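Local coordinates for enoyl-acyl carrier protein reductase (Uncultured bacterium, PDB 6KIA) that probably catalyses the NADH-dependent reduction of enoyl-acyl carrier protein in fatty acid synthesis, as an enzyme of a novel type linked to triclosan resistance, at residues A[22-27]-A[32-37]; A[44-49]-A[409-414]; A[169-174]-A[195-200]. All blocks are in the same frame, centred on the assembly; numbering follows the deposited sequence.

Contact 1 of 3, residues A[22-27]-A[32-37]. With NAI (1,4-dihydronicotinamide adenine dinucleotide), chain D.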
loop_
_atom_site.group_PDB
_atom_site.type_symbol
_atom_site.label_atom_id
_atom_site.label_comp_id
_atom_site.label_asym_id
_atom_site.label_seq_id
_atom_site.Cartn_x
_atom_site.Cartn_y
_atom_site.Cartn_z
ATOM N N PHE A 22 13.115 3.019 -14.852
ATOM C CA PHE A 22 12.101 2.879 -13.819
ATOM C C PHE A 22 12.638 1.994 -12.708
ATOM O O PHE A 22 13.065 0.867 -12.964
ATOM C CB PHE A 22 10.818 2.281 -14.410
ATOM C CG PHE A 22 9.718 2.083 -13.398
ATOM C CD1 PHE A 22 9.633 0.910 -12.670
ATOM C CD2 PHE A 22 8.751 3.062 -13.209
ATOM C CE1 PHE A 22 8.602 0.721 -11.736
ATOM C CE2 PHE A 22 7.715 2.886 -12.299
ATOM C CZ PHE A 22 7.643 1.714 -11.558
ATOM N N VAL A 23 12.627 2.502 -11.473
ATOM C CA VAL A 23 13.196 1.768 -10.361
ATOM C C VAL A 23 12.105 1.397 -9.371
ATOM O O VAL A 23 11.478 2.275 -8.797
ATOM C CB VAL A 23 14.279 2.570 -9.632
ATOM C CG1 VAL A 23 14.889 1.724 -8.505
ATOM C CG2 VAL A 23 15.371 2.991 -10.613
ATOM N N LEU A 24 11.881 0.100 -9.194
ATOM C CA LEU A 24 10.890 -0.377 -8.235
ATOM C C LEU A 24 11.533 -0.490 -6.872
ATOM O O LEU A 24 12.364 -1.367 -6.642
ATOM C CB LEU A 24 10.283 -1.715 -8.673
ATOM C CG LEU A 24 9.079 -2.146 -7.811
ATOM C CD1 LEU A 24 7.902 -1.165 -7.959
ATOM C CD2 LEU A 24 8.669 -3.587 -8.098
ATOM N N PHE A 25 11.164 0.426 -5.978
ATOM C CA PHE A 25 11.753 0.475 -4.647
ATOM C C PHE A 25 10.838 -0.277 -3.667
ATOM O O PHE A 25 10.081 0.323 -2.893
ATOM C CB PHE A 25 11.998 1.930 -4.219
ATOM C CG PHE A 25 12.972 2.061 -3.063
ATOM C CD1 PHE A 25 14.345 1.968 -3.285
ATOM C CD2 PHE A 25 12.515 2.220 -1.765
ATOM C CE1 PHE A 25 15.241 2.071 -2.237
ATOM C CE2 PHE A 25 13.424 2.333 -0.695
ATOM C CZ PHE A 25 14.781 2.257 -0.936
ATOM N N GLY A 26 10.911 -1.605 -3.770
ATOM C CA GLY A 26 10.030 -2.548 -3.095
ATOM C C GLY A 26 10.004 -3.813 -3.936
ATOM O O GLY A 26 10.507 -3.806 -5.066
ATOM N N GLU A 27 9.416 -4.894 -3.415
ATOM C CA GLU A 27 9.315 -6.131 -4.190
ATOM C C GLU A 27 7.934 -6.279 -4.807
ATOM O O GLU A 27 6.943 -5.799 -4.259
ATOM C CB GLU A 27 9.639 -7.358 -3.325
ATOM C CG GLU A 27 11.085 -7.378 -2.826
ATOM C CD GLU A 27 11.461 -8.677 -2.141
ATOM O OE1 GLU A 27 10.578 -9.324 -1.524
ATOM O OE2 GLU A 27 12.636 -9.081 -2.274
ATOM N N GLY A 32 -0.193 -7.261 -6.118
ATOM C CA GLY A 32 0.351 -6.017 -5.588
ATOM C C GLY A 32 -0.009 -4.786 -6.411
ATOM O O GLY A 32 -0.051 -4.857 -7.646
ATOM N N TYR A 33 -0.241 -3.649 -5.748
ATOM C CA TYR A 33 -0.554 -2.410 -6.455
ATOM C C TYR A 33 0.440 -2.095 -7.557
ATOM O O TYR A 33 0.055 -1.627 -8.628
ATOM C CB TYR A 33 -0.594 -1.174 -5.522
ATOM C CG TYR A 33 -1.982 -0.660 -5.245
ATOM C CD1 TYR A 33 -2.716 -0.091 -6.270
ATOM C CD2 TYR A 33 -2.502 -0.611 -3.958
ATOM C CE1 TYR A 33 -3.975 0.398 -6.072
ATOM C CE2 TYR A 33 -3.775 -0.094 -3.733
ATOM C CZ TYR A 33 -4.510 0.399 -4.807
ATOM O OH TYR A 33 -5.773 0.926 -4.668
ATOM N N ALA A 34 1.723 -2.320 -7.268
ATOM C CA ALA A 34 2.792 -1.918 -8.177
ATOM C C ALA A 34 2.660 -2.543 -9.564
ATOM O O ALA A 34 3.202 -1.996 -10.537
ATOM C CB ALA A 34 4.169 -2.287 -7.580
ATOM N N ASN A 35 1.966 -3.681 -9.654
ATOM C CA ASN A 35 1.737 -4.309 -10.970
ATOM C C ASN A 35 1.167 -3.320 -11.974
ATOM O O ASN A 35 1.581 -3.324 -13.131
ATOM C CB ASN A 35 0.815 -5.521 -10.859
ATOM C CG ASN A 35 1.519 -6.713 -10.279
ATOM O OD1 ASN A 35 2.347 -7.357 -10.944
ATOM N ND2 ASN A 35 1.255 -6.982 -9.013
ATOM N N GLY A 36 0.204 -2.495 -11.561
ATOM C CA GLY A 36 -0.368 -1.529 -12.500
ATOM C C GLY A 36 0.686 -0.582 -13.071
ATOM O O GLY A 36 0.729 -0.276 -14.279
ATOM N N LEU A 37 1.518 -0.060 -12.177
ATOM C CA LEU A 37 2.466 0.980 -12.547
ATOM C C LEU A 37 3.614 0.418 -13.373
ATOM O O LEU A 37 4.006 0.987 -14.395
ATOM C CB LEU A 37 2.991 1.664 -11.279
ATOM C CG LEU A 37 4.053 2.753 -11.465
ATOM C CD1 LEU A 37 3.587 3.804 -12.469
ATOM C CD2 LEU A 37 4.340 3.398 -10.128
HETATM P PA NAI D . 2.186 -6.109 -1.300
HETATM O O1A NAI D . 2.186 -6.655 -2.695
HETATM O O2A NAI D . 2.321 -7.110 -0.170
HETATM O O5B NAI D . 3.322 -4.998 -1.235
HETATM C C5B NAI D . 4.004 -4.763 -0.020
HETATM C C4B NAI D . 5.300 -4.020 -0.469
HETATM O O4B NAI D . 6.013 -3.617 0.850
HETATM C C3B NAI D . 6.105 -4.769 -1.133
HETATM O O3B NAI D . 6.760 -4.040 -2.250
HETATM C C2B NAI D . 7.235 -5.259 -0.029
HETATM O O2B NAI D . 8.440 -5.730 -0.738
HETATM C C1B NAI D . 7.418 -4.211 0.697
HETATM N N9A NAI D . 7.765 -4.566 2.089
HETATM C C8A NAI D . 7.114 -5.166 3.101
HETATM N N7A NAI D . 7.940 -5.228 4.143
HETATM C C5A NAI D . 9.111 -4.653 3.779
HETATM C C6A NAI D . 10.262 -4.497 4.536
HETATM N N6A NAI D . 10.617 -4.850 5.882
HETATM N N1A NAI D . 11.320 -3.896 3.964
HETATM C C2A NAI D . 11.251 -3.467 2.665
HETATM N N3A NAI D . 10.098 -3.623 1.912
HETATM C C4A NAI D . 9.024 -4.236 2.500
HETATM O O3 NAI D . 0.788 -5.285 -0.982
HETATM P PN NAI D . 0.302 -3.841 -1.513
HETATM O O1N NAI D . 0.279 -3.814 -3.010
HETATM O O2N NAI D . -1.068 -3.677 -0.874
HETATM O O5D NAI D . 1.328 -2.760 -0.944
HETATM C C5D NAI D . 2.015 -1.866 -1.804
HETATM C C4D NAI D . 1.737 -0.430 -1.305
HETATM O O4D NAI D . 0.471 -0.141 -1.538
HETATM C C3D NAI D . 1.906 -0.341 0.210
HETATM O O3D NAI D . 2.665 0.758 0.587
HETATM C C2D NAI D . 0.445 -0.135 0.668
HETATM O O2D NAI D . 0.440 0.452 2.017
HETATM C C1D NAI D . -0.073 0.622 -0.264
HETATM N N1N NAI D . -1.535 0.604 -0.292
HETATM C C2N NAI D . -2.254 -0.565 -0.169
HETATM C C3N NAI D . -3.654 -0.523 -0.140
HETATM C C7N NAI D . -4.481 -1.804 -0.041
HETATM O O7N NAI D . -5.661 -1.763 0.297
HETATM N N7N NAI D . -3.865 -3.043 -0.358
HETATM C C4N NAI D . -4.348 0.674 -0.255
HETATM C C5N NAI D . -3.608 1.849 -0.432
HETATM C C6N NAI D . -2.210 1.805 -0.443
#

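Contact 2 of 3, residues A[44-49]-A[409-414]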
loop_
_atom_site.group_PDB
_atom_site.type_symbol
_atom_site.label_atom_id
_atom_site.label_comp_id
_atom_site.label_asym_id
_atom_site.label_seq_id
_atom_site.Cartn_x
_atom_site.Cartn_y
_atom_site.Cartn_z
ATOM N N ALA A 44 5.868 1.658 -21.930
ATOM C CA ALA A 44 6.434 2.912 -22.425
ATOM C C ALA A 44 7.864 2.693 -22.913
ATOM O O ALA A 44 8.474 3.599 -23.470
ATOM C CB ALA A 44 6.403 3.993 -21.346
ATOM N N GLY A 45 8.390 1.488 -22.711
ATOM C CA GLY A 45 9.725 1.152 -23.190
ATOM C C GLY A 45 10.847 1.511 -22.232
ATOM O O GLY A 45 12.015 1.586 -22.615
ATOM N N MET A 46 10.505 1.707 -20.964
ATOM C CA MET A 46 11.519 2.030 -19.965
ATOM C C MET A 46 12.319 0.802 -19.569
ATOM O O MET A 46 11.837 -0.333 -19.613
ATOM C CB MET A 46 10.874 2.630 -18.710
ATOM C CG MET A 46 10.172 3.930 -18.987
ATOM S SD MET A 46 9.439 4.621 -17.477
ATOM C CE MET A 46 10.872 5.388 -16.684
ATOM N N THR A 47 13.568 1.043 -19.218
ATOM C CA THR A 47 14.376 0.048 -18.545
ATOM C C THR A 47 13.910 -0.155 -17.114
ATOM O O THR A 47 13.785 0.800 -16.356
ATOM C CB THR A 47 15.831 0.454 -18.530
ATOM O OG1 THR A 47 16.254 0.645 -19.883
ATOM C CG2 THR A 47 16.677 -0.632 -17.885
ATOM N N ILE A 48 13.626 -1.405 -16.776
ATOM C CA ILE A 48 13.084 -1.766 -15.474
ATOM C C ILE A 48 14.200 -2.273 -14.566
ATOM O O ILE A 48 14.938 -3.196 -14.918
ATOM C CB ILE A 48 11.981 -2.859 -15.587
ATOM C CG1 ILE A 48 10.910 -2.504 -16.644
ATOM C CG2 ILE A 48 11.403 -3.182 -14.214
ATOM C CD1 ILE A 48 10.146 -1.178 -16.427
ATOM N N VAL A 49 14.339 -1.647 -13.404
ATOM C CA VAL A 49 15.294 -2.072 -12.390
ATOM C C VAL A 49 14.545 -2.173 -11.058
ATOM O O VAL A 49 13.557 -1.473 -10.841
ATOM C CB VAL A 49 16.501 -1.099 -12.300
ATOM C CG1 VAL A 49 17.511 -1.548 -11.237
ATOM C CG2 VAL A 49 17.175 -1.014 -13.660
ATOM N N LEU A 409 -2.917 6.160 -14.284
ATOM C CA LEU A 409 -3.088 7.391 -13.531
ATOM C C LEU A 409 -1.774 7.836 -12.884
ATOM O O LEU A 409 -1.375 8.986 -13.045
ATOM C CB LEU A 409 -4.166 7.228 -12.449
ATOM C CG LEU A 409 -5.611 7.230 -12.981
ATOM C CD1 LEU A 409 -6.610 6.914 -11.864
ATOM C CD2 LEU A 409 -5.951 8.559 -13.652
ATOM N N MET A 410 -1.108 6.946 -12.146
ATOM C CA MET A 410 0.121 7.325 -11.469
ATOM C C MET A 410 1.241 7.560 -12.496
ATOM O O MET A 410 1.996 8.536 -12.386
ATOM C CB MET A 410 0.524 6.266 -10.459
ATOM C CG MET A 410 -0.483 6.164 -9.310
ATOM S SD MET A 410 -0.111 4.812 -8.187
ATOM C CE MET A 410 1.520 5.267 -7.542
ATOM N N PHE A 411 1.307 6.701 -13.515
ATOM C CA PHE A 411 2.384 6.814 -14.507
ATOM C C PHE A 411 2.304 8.146 -15.241
ATOM O O PHE A 411 3.323 8.841 -15.412
ATOM C CB PHE A 411 2.332 5.650 -15.505
ATOM C CG PHE A 411 3.509 5.630 -16.452
ATOM C CD1 PHE A 411 4.779 5.320 -16.002
ATOM C CD2 PHE A 411 3.330 5.963 -17.789
ATOM C CE1 PHE A 411 5.881 5.337 -16.898
ATOM C CE2 PHE A 411 4.409 5.975 -18.682
ATOM C CZ PHE A 411 5.679 5.651 -18.229
ATOM N N HIS A 412 1.097 8.535 -15.662
ATOM C CA HIS A 412 0.962 9.784 -16.410
ATOM C C HIS A 412 0.978 11.026 -15.510
ATOM O O HIS A 412 1.572 12.044 -15.874
ATOM C CB HIS A 412 -0.305 9.754 -17.282
ATOM C CG HIS A 412 -0.213 8.812 -18.443
ATOM N ND1 HIS A 412 0.764 8.922 -19.411
ATOM C CD2 HIS A 412 -0.996 7.768 -18.815
ATOM C CE1 HIS A 412 0.586 7.980 -20.322
ATOM N NE2 HIS A 412 -0.467 7.262 -19.979
ATOM N N GLU A 413 0.352 10.962 -14.332
ATOM C CA GLU A 413 0.411 12.099 -13.439
ATOM C C GLU A 413 1.862 12.392 -13.044
ATOM O O GLU A 413 2.242 13.550 -12.867
ATOM C CB GLU A 413 -0.438 11.856 -12.192
ATOM C CG GLU A 413 -0.589 13.078 -11.277
ATOM C CD GLU A 413 -1.328 14.239 -11.947
ATOM O OE1 GLU A 413 -2.019 14.035 -12.974
ATOM O OE2 GLU A 413 -1.242 15.359 -11.416
ATOM N N SER A 414 2.676 11.353 -12.895
ATOM C CA SER A 414 4.063 11.602 -12.494
ATOM C C SER A 414 4.872 12.316 -13.566
ATOM O O SER A 414 5.888 12.904 -13.251
ATOM C CB SER A 414 4.771 10.320 -12.083
ATOM O OG SER A 414 4.162 9.744 -10.930
#

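Contact 3 of 3, residues A[169-174]-A[195-200]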
loop_
_atom_site.group_PDB
_atom_site.type_symbol
_atom_site.label_atom_id
_atom_site.label_comp_id
_atom_site.label_asym_id
_atom_site.label_seq_id
_atom_site.Cartn_x
_atom_site.Cartn_y
_atom_site.Cartn_z
ATOM N N LYS A 169 4.716 -15.087 17.773
ATOM C CA LYS A 169 3.490 -15.861 17.758
ATOM C C LYS A 169 2.346 -15.129 18.457
ATOM O O LYS A 169 1.212 -15.146 17.981
ATOM C CB LYS A 169 3.728 -17.215 18.424
ATOM C CG LYS A 169 3.137 -18.374 17.659
ATOM C CD LYS A 169 3.419 -19.696 18.353
ATOM C CE LYS A 169 2.642 -19.813 19.652
ATOM N NZ LYS A 169 1.242 -19.327 19.494
ATOM N N VAL A 170 2.661 -14.452 19.555
ATOM C CA VAL A 170 1.662 -13.753 20.355
ATOM C C VAL A 170 0.927 -12.660 19.555
ATOM O O VAL A 170 -0.291 -12.420 19.744
ATOM C CB VAL A 170 2.324 -13.149 21.619
ATOM C CG1 VAL A 170 3.531 -12.305 21.241
ATOM C CG2 VAL A 170 1.321 -12.343 22.445
ATOM N N PHE A 171 1.644 -12.011 18.635
ATOM C CA PHE A 171 1.016 -10.906 17.944
ATOM C C PHE A 171 -0.075 -11.296 16.971
ATOM O O PHE A 171 -1.032 -10.567 16.836
ATOM C CB PHE A 171 2.025 -10.054 17.174
ATOM C CG PHE A 171 1.362 -8.970 16.375
ATOM C CD1 PHE A 171 0.850 -7.845 17.000
ATOM C CD2 PHE A 171 1.186 -9.107 15.010
ATOM C CE1 PHE A 171 0.200 -6.862 16.268
ATOM C CE2 PHE A 171 0.540 -8.123 14.277
ATOM C CZ PHE A 171 0.056 -6.999 14.908
ATOM N N LEU A 172 0.019 -12.439 16.317
ATOM C CA LEU A 172 -1.045 -12.766 15.371
ATOM C C LEU A 172 -2.312 -13.227 16.097
ATOM O O LEU A 172 -3.419 -13.091 15.576
ATOM C CB LEU A 172 -0.559 -13.771 14.316
ATOM C CG LEU A 172 0.707 -13.214 13.637
ATOM C CD1 LEU A 172 1.420 -14.250 12.772
ATOM C CD2 LEU A 172 0.372 -11.952 12.850
ATOM N N ALA A 173 -2.152 -13.797 17.284
ATOM C CA ALA A 173 -3.306 -14.044 18.144
ATOM C C ALA A 173 -3.996 -12.713 18.498
ATOM O O ALA A 173 -5.232 -12.542 18.321
ATOM C CB ALA A 173 -2.888 -14.792 19.396
ATOM N N ILE A 174 -3.192 -11.767 18.985
ATOM C CA ILE A 174 -3.718 -10.439 19.303
ATOM C C ILE A 174 -4.388 -9.805 18.079
ATOM O O ILE A 174 -5.468 -9.217 18.163
ATOM C CB ILE A 174 -2.587 -9.524 19.814
ATOM C CG1 ILE A 174 -2.055 -10.063 21.148
ATOM C CG2 ILE A 174 -3.080 -8.085 19.975
ATOM C CD1 ILE A 174 -0.741 -9.432 21.569
ATOM N N SER A 195 -0.189 -0.466 24.588
ATOM C CA SER A 195 0.817 -1.352 25.159
ATOM C C SER A 195 2.221 -1.029 24.617
ATOM O O SER A 195 2.349 -0.392 23.569
ATOM C CB SER A 195 0.471 -2.812 24.868
ATOM O OG SER A 195 0.622 -3.090 23.479
ATOM N N ASP A 196 3.261 -1.462 25.322
ATOM C CA ASP A 196 4.622 -1.280 24.811
ATOM C C ASP A 196 4.804 -2.064 23.514
ATOM O O ASP A 196 5.483 -1.598 22.598
ATOM C CB ASP A 196 5.673 -1.685 25.847
ATOM C CG ASP A 196 6.013 -0.558 26.800
ATOM O OD1 ASP A 196 5.250 0.432 26.856
ATOM O OD2 ASP A 196 7.060 -0.655 27.473
ATOM N N LEU A 197 4.178 -3.239 23.427
ATOM C CA LEU A 197 4.175 -3.998 22.164
ATOM C C LEU A 197 3.697 -3.141 20.978
ATOM O O LEU A 197 4.367 -3.073 19.934
ATOM C CB LEU A 197 3.284 -5.234 22.283
ATOM C CG LEU A 197 3.123 -6.054 21.004
ATOM C CD1 LEU A 197 4.450 -6.664 20.623
ATOM C CD2 LEU A 197 2.019 -7.129 21.179
ATOM N N GLY A 198 2.553 -2.481 21.150
ATOM C CA GLY A 198 1.974 -1.635 20.112
ATOM C C GLY A 198 2.891 -0.470 19.785
ATOM O O GLY A 198 3.083 -0.129 18.619
ATOM N N LYS A 199 3.479 0.131 20.816
ATOM C CA LYS A 199 4.393 1.255 20.625
ATOM C C LYS A 199 5.598 0.849 19.779
ATOM O O LYS A 199 6.020 1.590 18.878
ATOM C CB LYS A 199 4.828 1.814 21.993
ATOM C CG LYS A 199 3.692 2.560 22.662
ATOM C CD LYS A 199 4.005 3.022 24.096
ATOM C CE LYS A 199 2.753 3.672 24.699
ATOM N NZ LYS A 199 2.901 4.123 26.132
ATOM N N LEU A 200 6.123 -0.340 20.047
ATOM C CA LEU A 200 7.240 -0.877 19.274
ATOM C C LEU A 200 6.844 -1.094 17.811
ATOM O O LEU A 200 7.567 -0.688 16.879
ATOM C CB LEU A 200 7.717 -2.197 19.888
ATOM C CG LEU A 200 8.766 -2.944 19.079
ATOM C CD1 LEU A 200 10.004 -2.060 18.908
ATOM C CD2 LEU A 200 9.125 -4.245 19.770
#

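Contact 1 of 3, residues A[22-27]-A[32-37]
Leu37 meets Phe22 where helix 34-43 lies over strand 21-25. From CB, with chi1 at 177° keeping the branch opposite its own backbone N, the Leu37 chain reaches CG, which comes within 3.7 Å of Phe22 CZ. One step further, CD2 sits at the rim of the ring, near its plane and 4.0 Å from Phe22 CZ; the other methyl, CD1, turns to Phe411 of helix 394-413. Phe22 thus meets the leucine with the CZ end of its ring. A second apolar contact lies nearer the ligand: Leu24 CD1 is 3.9 Å from Ala34 CB. Beyond these apolar pairs the two segments converge on NADH. Glu27 bonds to the adenosine ribose through its backbone, its N donating to NAI O2B (3.0 Å) and its O accepting from NAI O3B (2.7 Å). From the other segment, Tyr33 N gives NAI O1N of the nicotinamide-side phosphate a nearly straight bond of 2.8 Å (166°), while the Tyr33 ring turns its edge to the nicotinamide. A strand, a glycine-containing turn and the helix that follows, with the backbone N of Tyr33 given to the diphosphate, form the first half of a Rossmann beta-alpha-beta unit, the classic dinucleotide-binding element.

Contact 2 of 3, residues A[44-49]-A[409-414]
Met46 and Phe411 run past one another in opposite directions, and the sulfur comes to rest beside the ring instead of above it. Met46 SD lies 5.0 Å from the centroid of the Phe411 ring at 87° from the ring normal, which identifies an edge-on Met-aromatic contact; its closest ring atom is Phe411 CE1, at 3.7 Å. The methionine is straight as far as SD and then bends (chi3 80°), so the terminal methyl turns away from the phenyl group toward Phe22 of strand 21-25. Phe411 reaches out from its helix with CG opposite the backbone N (chi1 -173°), which presents CE1 and CZ to the other segment. Ala44 adds a second, oblique approach at the far end of the same ring, where Ala44 CB is 3.6 Å from Phe411 CZ. Two residues of one short segment therefore touch adjoining atoms of a single ring, Met46 at its edge and Ala44 obliquely. Between them Gly45, with positive phi, belongs to a Schellman motif that ends helix 34-43 and turns the chain toward strand 47-56. Within 409-414, Ser414 OG donates to Met410 O (2.9 Å), from the face opposite that used by Ser414 N. Phe411 also meets the ring of Phe16 and touches Glu40 of helix 34-43, while Met46 packs on Phe22; the last turn of helix 394-413 thus lies against both helix 34-43 and the start of strand 47-56.

Contact 3 of 3, residues A[169-174]-A[195-200]
Leu197 sets CG opposite its backbone N (chi1 176°), pointing the isobutyl group out of helix 196-219, while Ile174 has an almost straight chi2 of 167° that stretches CG1 and CD1 outward from helix 169-180. The two side chains consequently meet tip to tip: Leu197 CD2 and Ile174 CD1 are 3.6 Å apart, a close methyl-methyl contact. The same Leu197 methyl also lies beside a ring, though more loosely. It is near the plane of Phe171 at the ring edge, with 4.4 Å between Phe171 CD1 and Leu197 CD2. Phe171 and Ile174 stand three residues apart on one side of their helix, and the leucine methyl approaches both. This is plain helix-helix packing by apolar ends, with no hydrogen bond across it. Both helices lie in the long connection between strands 155-159 and 234-240, which are parallel neighbours in the main sheet, so the contact belongs to an elaborated crossover of the Rossmann-type fold. Leu197 occupies the first turn of its helix, and that turn is capped by Ser195: Gly198 N donates to Ser195 OG at 3.1 Å and 161°, a capping bond to the N-cap serine. Ser195 OG is bonded to Leu192 O as well, tying the cap back to the short helix 189-194. Leu192 itself touches both Phe171 and Leu197, bringing this helix to the same apolar cluster, and Leu105 of helix 101-105 adds a further neighbour to Leu197.

Contacts 1 and 2 are continuous, with centres 10 Å apart. Probable backbone hydrogen bonds join strands 21-25 and 47-56, from Phe22 N to Thr47 O and from Leu24 N to Val49 O, each 2.8 Å, and Leu37 CD1 packs 3.8 Å from Phe411 CB. Contact 1 alone holds residues of the NADH pocket; contact 2 backs the same beta-alpha-beta unit from the end remote from the cofactor. Contact 3 is separate: its centre is 29 Å from that of contact 1 and 38 Å from that of contact 2, on the opposite side of the chain's centre from the latter. Even so, within contact 3 the side chain of Phe171 is about 13 Å from the bound NAI.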